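Local coordinates for protein Alpha/beta hydrolase (Legionella pneumophila subsp. pneumophila str. Philadelphia 1, PDB 4EZI) that is of unknown function but has an alpha/beta-hydrolase fold and is possibly a lipase acting on triacylglycerols, at residues Arg87-Val90 with Asn94-Lys97; Ile77-Gly82 with Tyr99-Ala104; Leu229-Tyr232 with Gly238-Glu241; Pro245-Leu250 with Leu273-Pro278; Tyr48-Gln51 with Leu57-Ala60. One frame throughout, in Å; residues are numbered along the deposited sequence. Where two conformers were deposited one is given.

Contacts 1, 2 and 5 belong to the alpha/beta-hydrolase body, while contacts 3 and 4 join helices that follow strand 193-197. Contact 1 lies in the loop that contact 2 closes between strand 74-80 and helix 99-108; their centres are 12 Å apart, and Asn94 packs on Leu102. Contacts 3 and 4, also 12 Å apart between centres, meet where Asp240 OD1 and Asn248 ND2 lie at hydrogen-bonding distance. Contact 5 pairs strands of the same sheet as contact 2, 22 Å away between centres. Contact 2 borders the probable active site: Tyr79 touches residues of the presumed nucleophile elbow around Ser169. Contact 4 is 35 Å from contact 2 between centres.

Contact 1. Residues Arg87-Val90 with Asn94-Lys97; sequences RNDV and NNEK
Asp89 reaches across to Asn95 and Lys97, and a single carboxylate oxygen, OD1, takes up both. Its side chain crosses that of Asn95 at about a right angle. The Asn95 amide delivers a nearly straight hydrogen bond, ND2 to Asp89 OD1 at 2.9 Å with an N-H...O angle of 170°. The acceptor lies in the amide plane, whereas the donor meets OD1 on its anti side, 30° out of the carboxylate plane. Asn95 has CG between its backbone N and carbonyl carbon (chi1 64°), which turns the amide back toward Asp89.

Lys97 also comes in across the aspartate, its chain bent at its last two torsions. Its NZ lies 3.1 Å from Asp89 OD1, a salt bridge whose hydrogen bond is weak. Lys97 was modelled in two conformers and this geometry is that of one, so the weak bridge is doubtful as a constant feature.

Two waters fill in the polar network. One donates to Asp89 OD1 at 2.8 Å and to Asn95 OD1 at 2.7 Å; the other links the backbones, donating to Val90 O and accepting from Asn95 N. Asp89 itself centres an inverse gamma turn, and its carbonyl oxygen accepts from Arg84 NH1. This surface cluster bridges two parts of the loop between strand 74-80 and helix 99-108, with Asn94 packing on Tyr99 and Leu102 of that helix.

Contact 2. Residues Ile77-Gly82 with Tyr99-Ala104; sequences ISYQHG and YIYLAA
Tyr79 on strand 74-80 and Tyr101 on helix 99-108 face each other with their CA atoms 8.1 Å apart, the nearest CA pair across 77-82 and 99-104, and both side chains set out toward the other segment. The contact is therefore made by two rings. Their planes are nearly parallel, 27° apart, but strongly offset, with little of one ring above the other although the centroids are only 4.8 Å apart.

The rim of Tyr101 supplies the touching atoms. Its CD1 stands 3.6 Å above one face of the Tyr79 ring, displaced toward the rim and 3.7 Å from Tyr79 CE1. The neighbouring CE1 of Tyr101 comes to 3.4 Å from Tyr79 OH, which approaches the Tyr101 ring obliquely. With CG opposite the backbone N (chi1 -174°), Tyr79 extends off the strand toward the helix. The Tyr101 ring is further packed by Ile100 CG2, 3.6 Å above one face and over its centre, while its hydroxyl is hydrogen-bonded to His355 NE2.

The pair lies inside the beta-alpha-beta unit formed by strand 74-80, helix 99-108 and strand 112-116. Met115 of strand 112-116 touches both tyrosines. On the other neighbouring strand, 162-168, Ala166 and Tyr168 meet Tyr79, and helix 355-370 reaches it through His355 and Gln362, placing the ring pair between the sheet and two of its covering helices.

Contact 3. Residues Leu229-Tyr232 with Gly238-Glu241; sequences LQTY and GFDE
Apolar packing of Gln230 on Phe239 carries most of this contact. The aliphatic part of the glutamine does the touching: CG sits over one face of the Phe239 ring, 4.0 Å from the centroid and 30° off the ring normal, a CH-pi interaction. The shift off centre brings Gln230 CG to 3.5 Å from Phe239 CE1, with CB of the same glutamine following at 3.7 Å from that ring atom. Gln230 has CG opposite its backbone N (chi1 176°), carrying it over the ring, and bends at chi2, which turns the amide off the ring toward Gly238 and Trp236. The amide plane stands almost perpendicular to the ring, 82° apart.

A second packing contact is made at the ring edge. Thr231 OG1 lies near the Phe239 plane, 3.5 Å from CZ, so the residue following Gln230 meets the rim of the ring whose face Gln230 covers. Gly238 adds a smaller contact, its CA lying 3.7 Å from Gln230 NE2.

The polar groups of Gln230 and Thr231 find their bonds beside the two segments. Gln230 OE1 accepts from the backbone N of Trp236, tying the helix to the connection that follows it, while Thr231 OG1 is hydrogen-bonded to Tyr227 O one turn earlier. The Tyr227 ring also meets that of Phe239.

The arrangement is a local packing of two helices consecutive in the chain, the end of 218-233 against the short, weakly bonded helix 239-242, within a helical region inserted after strand 193-197, where many alpha/beta hydrolases carry a cap or lid.

Contact 4. Residues Pro245-Leu250 with Leu273-Pro278; sequences PPYNTL and LLIFQP
Tyr247 lays one face of its ring over the Ile275 side chain. The isoleucine CG2 methyl lies 3.7 Å above the plane, over the ring centre, 3.8 Å from the centroid and 13° off the normal, a well-centred CH-pi contact. The two side chains cross at about a right angle. Ile275 holds CG1 between its backbone N and carbonyl carbon (chi1 72°), a placement that sets CG2 opposite the carbonyl carbon and in contact with the tyrosine, while CG1 goes to the neighbouring Phe276 ring, 3.6 Å above its plane near the rim.

Tyr247 has its other face met by Pro246 CD, 4.0 Å above the plane and offset toward the rim. The ring is thus held between Ile275 and the proline before it, which follows a cis peptide bond. Tyr247 CE2 also lies 3.7 Å from Leu274 O, approached obliquely. At the edge of the patch, Gln277 bends at chi2 (-63°) and brings NE2 to 3.9 Å from Pro245 CD.

Pro246 sits at the N-cap position of helix 247-254, and its carbonyl oxygen accepts from Thr249 N and Leu250 N in the first turn. Backbone hydrogen bonds of Ile275 with Ala244 and of Gln277 with Ile242 join the loop before helix 278-285 to the end of helix 239-242 and the residues after it, while Ile275 also packs on Thr219 and Ala223 of helix 218-233.

Contact 5. Residues Tyr48-Gln51 with Leu57-Ala60; sequences YKTQ and LTIA
Tyr48 and Ala60 meet through both backbone and side chain. As an antiparallel hydrogen-bonded pair they exchange Tyr48 N to Ala60 O and Ala60 N to Tyr48 O, each 2.9 Å. Tyr48 has CG between its backbone N and carbonyl carbon (chi1 68°), which folds the ring back over its partner: Ala60 CB stands over one face, 4.0 Å from the centroid and 29° off the normal, with CZ of Tyr48 3.6 Å from that methyl.

Thr50 and Thr58 form the next hydrogen-bonded pair, at 3.0 Å from Thr50 N to Thr58 O and 2.9 Å in the reverse sense. Their side chains lie alongside and point the same way, the CG2 methyls 3.8 Å apart. On the other face, Lys49 and Ile59 form a non-hydrogen-bonded pair, with Lys49 CG running beside Ile59 CD1 at 3.8 Å and Leu57 CD1 crossing to Lys49 CB at 3.7 Å.

The pairing belongs to the beta hairpin of strands 41-51 and 57-67, two of the antiparallel strands beside the largely parallel core of the alpha/beta-hydrolase sheet. The local strand axes diverge from antiparallel, at 134°.

Further out, Thr50 OG1 is hydrogen-bonded to Asp143 OD2 and Thr58 OG1 to Asn124 ND2, fixing both hydroxyls. Tyr48 packs on Met144 and Ala147 of helix 134-154, whereas Lys49 and Ile59 both touch Val9 of strand 8-17.

Contact 1. Residues Arg87-Val90 with Asn94-Lys97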
# COMPACT_ATOMS: atom_id res chain seq x y z
N ARG A 87 5.67 0.75 14.05
CA ARG A 87 6.64 1.60 13.36
C ARG A 87 7.67 0.78 12.58
O ARG A 87 8.05 1.12 11.46
CB ARG A 87 7.37 2.52 14.38
CG ARG A 87 8.57 3.21 13.79
CD ARG A 87 9.15 4.24 14.71
NE ARG A 87 8.31 5.41 14.87
CZ ARG A 87 8.21 6.39 13.99
NH1 ARG A 87 8.87 6.38 12.83
NH2 ARG A 87 7.44 7.42 14.29
N ASN A 88 8.17 -0.27 13.22
CA ASN A 88 9.29 -1.01 12.68
C ASN A 88 8.90 -2.20 11.79
O ASN A 88 9.78 -2.83 11.21
CB ASN A 88 10.24 -1.45 13.80
CG ASN A 88 10.98 -0.27 14.37
OD1 ASN A 88 11.88 0.27 13.75
ND2 ASN A 88 10.58 0.16 15.58
N ASP A 89 7.60 -2.45 11.64
CA ASP A 89 7.18 -3.56 10.78
C ASP A 89 6.95 -3.07 9.36
O ASP A 89 5.81 -3.06 8.86
CB ASP A 89 5.91 -4.20 11.35
CG ASP A 89 5.49 -5.45 10.59
OD1 ASP A 89 6.31 -6.06 9.90
OD2 ASP A 89 4.29 -5.79 10.68
N VAL A 90 8.02 -2.61 8.72
CA VAL A 90 7.96 -1.96 7.43
C VAL A 90 9.14 -2.43 6.59
O VAL A 90 10.14 -2.91 7.14
CB VAL A 90 7.91 -0.41 7.54
CG1 VAL A 90 6.56 0.03 8.14
CG2 VAL A 90 9.11 0.14 8.32
N ASN A 94 13.23 -5.11 6.55
CA ASN A 94 13.26 -6.43 5.95
C ASN A 94 13.22 -7.59 6.95
O ASN A 94 14.12 -8.44 6.98
CB ASN A 94 14.43 -6.62 4.97
CG ASN A 94 14.24 -7.87 4.12
OD1 ASN A 94 13.13 -8.11 3.63
ND2 ASN A 94 15.30 -8.64 3.92
N ASN A 95 12.11 -7.67 7.69
CA ASN A 95 11.88 -8.81 8.53
C ASN A 95 11.32 -9.97 7.68
O ASN A 95 11.08 -9.84 6.48
CB ASN A 95 10.99 -8.46 9.72
CG ASN A 95 9.61 -8.04 9.35
OD1 ASN A 95 9.06 -8.48 8.34
ND2 ASN A 95 9.02 -7.19 10.17
N GLU A 96 11.17 -11.14 8.31
CA GLU A 96 10.80 -12.33 7.56
C GLU A 96 9.43 -12.16 6.86
O GLU A 96 9.20 -12.80 5.83
CB GLU A 96 10.77 -13.59 8.43
CG GLU A 96 12.10 -14.13 8.92
CD GLU A 96 11.92 -15.41 9.79
OE1 GLU A 96 10.78 -15.90 9.94
OE2 GLU A 96 12.93 -15.94 10.31
N LYS A 97 8.54 -11.36 7.43
CA LYS A 97 7.25 -11.08 6.80
C LYS A 97 7.40 -10.28 5.49
O LYS A 97 6.53 -10.34 4.62
CB LYS A 97 6.32 -10.37 7.78
CG LYS A 97 5.96 -11.25 8.97
CD LYS A 97 4.98 -10.53 9.92
CE LYS A 97 5.34 -9.06 10.16
NZ LYS A 97 6.22 -8.78 11.34
O HOH W 1 7.32 -6.64 7.35
O HOH W 2 10.06 -5.69 7.10

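Contact 2. Residues Ile77-Gly82 with Tyr99-Ala104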
# COMPACT_ATOMS: atom_id res chain seq x y z
N ILE A 77 9.77 -2.26 -9.95
CA ILE A 77 8.45 -2.44 -9.37
C ILE A 77 8.41 -1.66 -8.06
O ILE A 77 9.30 -1.82 -7.21
CB ILE A 77 8.08 -3.92 -9.23
CG1 ILE A 77 6.59 -4.13 -8.85
CG2 ILE A 77 9.02 -4.69 -8.31
CD1 ILE A 77 6.28 -4.13 -7.39
N SER A 78 7.41 -0.78 -7.93
CA SER A 78 7.18 -0.05 -6.69
C SER A 78 6.04 -0.77 -6.00
O SER A 78 4.93 -0.81 -6.52
CB SER A 78 6.82 1.42 -6.99
OG SER A 78 6.66 2.19 -5.82
N TYR A 79 6.32 -1.33 -4.83
CA TYR A 79 5.37 -2.10 -4.06
C TYR A 79 5.01 -1.34 -2.77
O TYR A 79 5.89 -1.09 -1.94
CB TYR A 79 5.90 -3.51 -3.71
CG TYR A 79 4.83 -4.32 -3.05
CD1 TYR A 79 4.64 -4.28 -1.66
CD2 TYR A 79 3.93 -5.03 -3.81
CE1 TYR A 79 3.62 -4.98 -1.07
CE2 TYR A 79 2.86 -5.71 -3.24
CZ TYR A 79 2.71 -5.68 -1.87
OH TYR A 79 1.66 -6.36 -1.29
N GLN A 80 3.71 -1.09 -2.62
CA GLN A 80 3.15 -0.32 -1.51
C GLN A 80 2.48 -1.28 -0.52
O GLN A 80 1.49 -1.94 -0.83
CB GLN A 80 2.14 0.66 -2.07
CG GLN A 80 2.74 1.85 -2.80
CD GLN A 80 3.56 1.49 -4.01
OE1 GLN A 80 4.77 1.70 -4.00
NE2 GLN A 80 2.92 0.96 -5.06
N HIS A 81 3.02 -1.34 0.68
CA HIS A 81 2.58 -2.30 1.70
C HIS A 81 1.21 -2.00 2.29
O HIS A 81 0.71 -0.88 2.21
CB HIS A 81 3.64 -2.44 2.81
CG HIS A 81 3.78 -1.24 3.69
ND1 HIS A 81 2.86 -0.94 4.68
CD2 HIS A 81 4.78 -0.34 3.83
CE1 HIS A 81 3.25 0.14 5.33
NE2 HIS A 81 4.43 0.51 4.86
N GLY A 82 0.65 -3.01 2.94
CA GLY A 82 -0.64 -2.87 3.59
C GLY A 82 -0.57 -2.24 4.97
O GLY A 82 0.44 -1.68 5.37
N TYR A 99 9.85 -10.91 3.34
CA TYR A 99 10.64 -11.69 2.43
C TYR A 99 9.87 -12.05 1.16
O TYR A 99 10.45 -12.10 0.08
CB TYR A 99 11.13 -12.99 3.07
CG TYR A 99 12.27 -12.89 4.07
CD1 TYR A 99 12.78 -11.67 4.50
CD2 TYR A 99 12.83 -14.03 4.58
CE1 TYR A 99 13.84 -11.63 5.38
CE2 TYR A 99 13.88 -14.01 5.45
CZ TYR A 99 14.38 -12.80 5.85
OH TYR A 99 15.47 -12.76 6.71
N ILE A 100 8.58 -12.35 1.29
CA ILE A 100 7.83 -12.82 0.14
C ILE A 100 7.81 -11.80 -1.00
O ILE A 100 7.81 -12.18 -2.17
CB ILE A 100 6.38 -13.24 0.54
CG1 ILE A 100 5.74 -14.08 -0.52
CG2 ILE A 100 5.54 -12.04 0.95
CD1 ILE A 100 6.40 -15.46 -0.71
N TYR A 101 7.79 -10.51 -0.67
CA TYR A 101 7.76 -9.46 -1.68
C TYR A 101 9.07 -9.40 -2.44
O TYR A 101 9.09 -9.34 -3.67
CB TYR A 101 7.39 -8.09 -1.08
CG TYR A 101 6.18 -8.21 -0.20
CD1 TYR A 101 4.94 -8.37 -0.75
CD2 TYR A 101 6.29 -8.24 1.18
CE1 TYR A 101 3.79 -8.60 0.04
CE2 TYR A 101 5.19 -8.47 1.98
CZ TYR A 101 3.95 -8.64 1.42
OH TYR A 101 2.87 -8.88 2.24
N LEU A 102 10.17 -9.49 -1.72
CA LEU A 102 11.49 -9.56 -2.35
C LEU A 102 11.65 -10.82 -3.20
O LEU A 102 12.14 -10.76 -4.33
CB LEU A 102 12.60 -9.53 -1.30
CG LEU A 102 12.70 -8.27 -0.46
CD1 LEU A 102 13.91 -8.40 0.44
CD2 LEU A 102 12.82 -7.01 -1.34
N ALA A 103 11.20 -11.94 -2.66
CA ALA A 103 11.36 -13.22 -3.33
C ALA A 103 10.60 -13.24 -4.66
O ALA A 103 11.12 -13.69 -5.68
CB ALA A 103 10.94 -14.35 -2.41
N ALA A 104 9.36 -12.79 -4.62
CA ALA A 104 8.51 -12.84 -5.80
C ALA A 104 8.95 -11.83 -6.86
O ALA A 104 9.12 -12.17 -8.02
CB ALA A 104 7.04 -12.63 -5.39

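Contact 3. Residues Leu229-Tyr232 with Gly238-Glu241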
# COMPACT_ATOMS: atom_id res chain seq x y z
N LEU A 229 -6.69 10.78 11.06
CA LEU A 229 -7.27 11.90 10.34
C LEU A 229 -7.52 13.09 11.26
O LEU A 229 -7.24 14.23 10.89
CB LEU A 229 -8.54 11.49 9.59
CG LEU A 229 -8.96 12.44 8.47
CD1 LEU A 229 -7.93 12.44 7.31
CD2 LEU A 229 -10.32 12.05 7.95
N GLN A 230 -8.08 12.84 12.44
CA GLN A 230 -8.30 13.94 13.37
C GLN A 230 -6.96 14.53 13.81
O GLN A 230 -6.85 15.76 13.94
CB GLN A 230 -9.12 13.46 14.57
CG GLN A 230 -9.32 14.50 15.65
CD GLN A 230 -10.16 15.70 15.21
OE1 GLN A 230 -10.81 15.68 14.18
NE2 GLN A 230 -10.12 16.77 16.01
N THR A 231 -5.95 13.71 14.04
CA THR A 231 -4.62 14.21 14.41
C THR A 231 -4.07 15.20 13.40
O THR A 231 -3.63 16.30 13.76
CB THR A 231 -3.61 13.05 14.61
OG1 THR A 231 -4.00 12.28 15.75
CG2 THR A 231 -2.18 13.56 14.78
N TYR A 232 -4.14 14.84 12.12
CA TYR A 232 -3.51 15.66 11.09
C TYR A 232 -4.40 16.78 10.55
O TYR A 232 -3.88 17.81 10.15
CB TYR A 232 -3.01 14.79 9.92
CG TYR A 232 -1.74 14.07 10.28
CD1 TYR A 232 -0.57 14.80 10.41
CD2 TYR A 232 -1.70 12.70 10.52
CE1 TYR A 232 0.61 14.19 10.79
CE2 TYR A 232 -0.50 12.09 10.89
CZ TYR A 232 0.66 12.84 10.99
OH TYR A 232 1.87 12.30 11.35
N GLY A 238 -12.85 17.40 18.45
CA GLY A 238 -11.83 16.76 19.24
C GLY A 238 -12.04 15.25 19.20
O GLY A 238 -13.00 14.76 18.61
N PHE A 239 -11.15 14.54 19.87
CA PHE A 239 -11.20 13.10 19.85
C PHE A 239 -12.42 12.56 20.57
O PHE A 239 -12.83 11.43 20.30
CB PHE A 239 -9.92 12.50 20.43
CG PHE A 239 -8.68 12.78 19.61
CD1 PHE A 239 -8.47 12.16 18.40
CD2 PHE A 239 -7.73 13.66 20.05
CE1 PHE A 239 -7.34 12.42 17.65
CE2 PHE A 239 -6.57 13.92 19.31
CZ PHE A 239 -6.39 13.31 18.12
N ASP A 240 -12.97 13.31 21.52
CA ASP A 240 -14.11 12.84 22.31
C ASP A 240 -15.44 12.97 21.60
O ASP A 240 -16.41 12.35 22.00
CB ASP A 240 -14.13 13.54 23.66
CG ASP A 240 -12.75 13.57 24.28
OD1 ASP A 240 -12.17 12.47 24.40
OD2 ASP A 240 -12.25 14.67 24.58
N GLU A 241 -15.48 13.75 20.53
CA GLU A 241 -16.63 13.75 19.64
C GLU A 241 -16.68 12.42 18.87
O GLU A 241 -17.76 11.91 18.57
CB GLU A 241 -16.54 14.92 18.65
CG GLU A 241 -17.69 14.90 17.65
CD GLU A 241 -17.75 16.04 16.63
OE1 GLU A 241 -16.98 17.03 16.75
OE2 GLU A 241 -18.63 15.94 15.73

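Contact 4. Residues Pro245-Leu250 with Leu273-Pro278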
# COMPACT_ATOMS: atom_id res chain seq x y z
N PRO A 245 -15.65 6.71 25.50
CA PRO A 245 -14.69 6.33 26.52
C PRO A 245 -14.75 4.82 26.76
O PRO A 245 -15.82 4.22 26.68
CB PRO A 245 -15.12 7.12 27.75
CG PRO A 245 -16.60 7.27 27.54
CD PRO A 245 -16.78 7.47 26.07
N PRO A 246 -13.61 4.22 27.14
CA PRO A 246 -12.28 4.82 27.31
C PRO A 246 -11.43 4.80 26.03
O PRO A 246 -10.23 5.06 26.10
CB PRO A 246 -11.66 3.91 28.36
CG PRO A 246 -12.16 2.53 27.93
CD PRO A 246 -13.59 2.77 27.47
N TYR A 247 -12.03 4.49 24.89
CA TYR A 247 -11.30 4.37 23.63
C TYR A 247 -10.69 5.67 23.16
O TYR A 247 -9.68 5.69 22.46
CB TYR A 247 -12.20 3.75 22.55
CG TYR A 247 -12.70 2.41 23.02
CD1 TYR A 247 -11.83 1.33 23.12
CD2 TYR A 247 -14.02 2.23 23.45
CE1 TYR A 247 -12.25 0.11 23.61
CE2 TYR A 247 -14.44 1.01 23.92
CZ TYR A 247 -13.55 -0.05 24.01
OH TYR A 247 -13.97 -1.27 24.49
N ASN A 248 -11.28 6.78 23.59
CA ASN A 248 -10.73 8.10 23.33
C ASN A 248 -9.31 8.26 23.83
O ASN A 248 -8.52 8.98 23.21
CB ASN A 248 -11.63 9.20 23.89
CG ASN A 248 -11.87 9.11 25.39
OD1 ASN A 248 -11.89 8.03 25.99
ND2 ASN A 248 -12.01 10.26 26.01
N THR A 249 -8.95 7.60 24.94
CA THR A 249 -7.58 7.65 25.44
C THR A 249 -6.81 6.35 25.18
O THR A 249 -5.58 6.39 25.06
CB THR A 249 -7.52 8.04 26.91
OG1 THR A 249 -8.25 7.09 27.68
CG2 THR A 249 -8.02 9.45 27.16
N LEU A 250 -7.49 5.21 25.07
CA LEU A 250 -6.82 3.95 24.77
C LEU A 250 -6.27 3.93 23.36
O LEU A 250 -5.16 3.43 23.13
CB LEU A 250 -7.78 2.80 24.99
CG LEU A 250 -7.25 1.41 24.80
CD1 LEU A 250 -6.02 1.14 25.70
CD2 LEU A 250 -8.33 0.39 25.05
N LEU A 273 -18.85 -0.16 16.28
CA LEU A 273 -19.74 0.86 16.81
C LEU A 273 -19.46 1.14 18.28
O LEU A 273 -19.72 2.25 18.76
CB LEU A 273 -21.21 0.48 16.62
CG LEU A 273 -21.64 0.35 15.16
CD1 LEU A 273 -23.09 -0.09 15.05
CD2 LEU A 273 -21.43 1.64 14.39
N LEU A 274 -18.89 0.17 19.01
CA LEU A 274 -18.64 0.33 20.45
C LEU A 274 -17.51 1.33 20.73
O LEU A 274 -17.44 1.86 21.84
CB LEU A 274 -18.35 -1.02 21.11
CG LEU A 274 -19.55 -1.95 21.23
CD1 LEU A 274 -19.08 -3.33 21.62
CD2 LEU A 274 -20.56 -1.38 22.22
N ILE A 275 -16.65 1.63 19.75
CA ILE A 275 -15.58 2.61 20.01
C ILE A 275 -15.98 4.04 19.70
O ILE A 275 -15.23 4.96 20.00
CB ILE A 275 -14.24 2.27 19.31
CG1 ILE A 275 -14.29 2.48 17.79
CG2 ILE A 275 -13.77 0.87 19.77
CD1 ILE A 275 -12.90 2.48 17.14
N PHE A 276 -17.16 4.24 19.10
CA PHE A 276 -17.56 5.57 18.65
C PHE A 276 -18.71 6.12 19.44
O PHE A 276 -19.60 5.40 19.87
CB PHE A 276 -17.99 5.53 17.17
CG PHE A 276 -16.86 5.24 16.22
CD1 PHE A 276 -15.86 6.15 16.03
CD2 PHE A 276 -16.80 4.02 15.53
CE1 PHE A 276 -14.80 5.89 15.18
CE2 PHE A 276 -15.75 3.75 14.70
CZ PHE A 276 -14.75 4.68 14.50
N GLN A 277 -18.76 7.44 19.55
CA GLN A 277 -20.01 8.08 19.95
C GLN A 277 -21.07 7.79 18.89
O GLN A 277 -20.79 7.88 17.71
CB GLN A 277 -19.85 9.58 20.10
CG GLN A 277 -19.14 9.97 21.40
CD GLN A 277 -19.94 9.55 22.66
OE1 GLN A 277 -21.17 9.38 22.57
NE2 GLN A 277 -19.28 9.38 23.79
N PRO A 278 -22.31 7.45 19.29
CA PRO A 278 -23.32 7.13 18.28
C PRO A 278 -23.63 8.25 17.28
O PRO A 278 -23.85 7.98 16.12
CB PRO A 278 -24.55 6.78 19.11
CG PRO A 278 -24.02 6.25 20.36
CD PRO A 278 -22.74 7.02 20.63

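Contact 5. Residues Tyr48-Gln51 with Leu57-Ala60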
# COMPACT_ATOMS: atom_id res chain seq x y z
N TYR A 48 14.86 9.73 2.24
CA TYR A 48 14.58 10.64 1.15
C TYR A 48 13.66 11.76 1.59
O TYR A 48 12.89 11.65 2.54
CB TYR A 48 14.00 9.87 -0.04
CG TYR A 48 12.62 9.30 0.21
CD1 TYR A 48 12.45 8.09 0.89
CD2 TYR A 48 11.47 10.00 -0.19
CE1 TYR A 48 11.19 7.58 1.12
CE2 TYR A 48 10.21 9.49 0.06
CZ TYR A 48 10.06 8.27 0.68
OH TYR A 48 8.81 7.74 0.94
N LYS A 49 13.72 12.85 0.83
CA LYS A 49 12.90 14.05 1.07
C LYS A 49 11.51 13.90 0.50
O LYS A 49 11.33 13.51 -0.65
CB LYS A 49 13.53 15.27 0.41
CG LYS A 49 14.88 15.62 0.93
CD LYS A 49 15.43 16.86 0.20
CE LYS A 49 16.75 17.28 0.80
NZ LYS A 49 17.26 18.48 0.08
N THR A 50 10.52 14.28 1.30
CA THR A 50 9.15 14.30 0.83
C THR A 50 8.35 15.30 1.67
O THR A 50 8.88 15.92 2.58
CB THR A 50 8.57 12.86 0.83
OG1 THR A 50 7.37 12.79 0.06
CG2 THR A 50 8.34 12.32 2.25
N GLN A 51 7.07 15.48 1.37
CA GLN A 51 6.24 16.45 2.10
C GLN A 51 5.34 15.80 3.14
O GLN A 51 4.74 14.75 2.92
CB GLN A 51 5.38 17.24 1.12
CG GLN A 51 6.17 18.13 0.17
CD GLN A 51 6.91 19.23 0.90
OE1 GLN A 51 8.15 19.24 0.97
NE2 GLN A 51 6.17 20.15 1.47
N LEU A 57 8.82 19.86 4.71
CA LEU A 57 9.80 18.83 4.42
C LEU A 57 9.84 17.82 5.57
O LEU A 57 9.86 18.19 6.74
CB LEU A 57 11.19 19.44 4.27
CG LEU A 57 12.36 18.49 4.09
CD1 LEU A 57 12.24 17.71 2.82
CD2 LEU A 57 13.71 19.27 4.11
N THR A 58 9.87 16.54 5.20
CA THR A 58 10.08 15.45 6.14
C THR A 58 10.93 14.38 5.46
O THR A 58 10.87 14.26 4.23
CB THR A 58 8.72 14.90 6.64
OG1 THR A 58 8.94 14.01 7.73
CG2 THR A 58 7.94 14.20 5.55
N ILE A 59 11.72 13.66 6.24
CA ILE A 59 12.65 12.66 5.69
C ILE A 59 12.08 11.28 5.99
O ILE A 59 11.93 10.88 7.14
CB ILE A 59 14.10 12.81 6.27
CG1 ILE A 59 14.63 14.22 6.05
CG2 ILE A 59 15.00 11.76 5.65
CD1 ILE A 59 14.60 14.73 4.66
N ALA A 60 11.74 10.56 4.93
CA ALA A 60 11.09 9.26 5.03
C ALA A 60 12.05 8.14 4.60
O ALA A 60 13.14 8.42 4.11
CB ALA A 60 9.81 9.26 4.16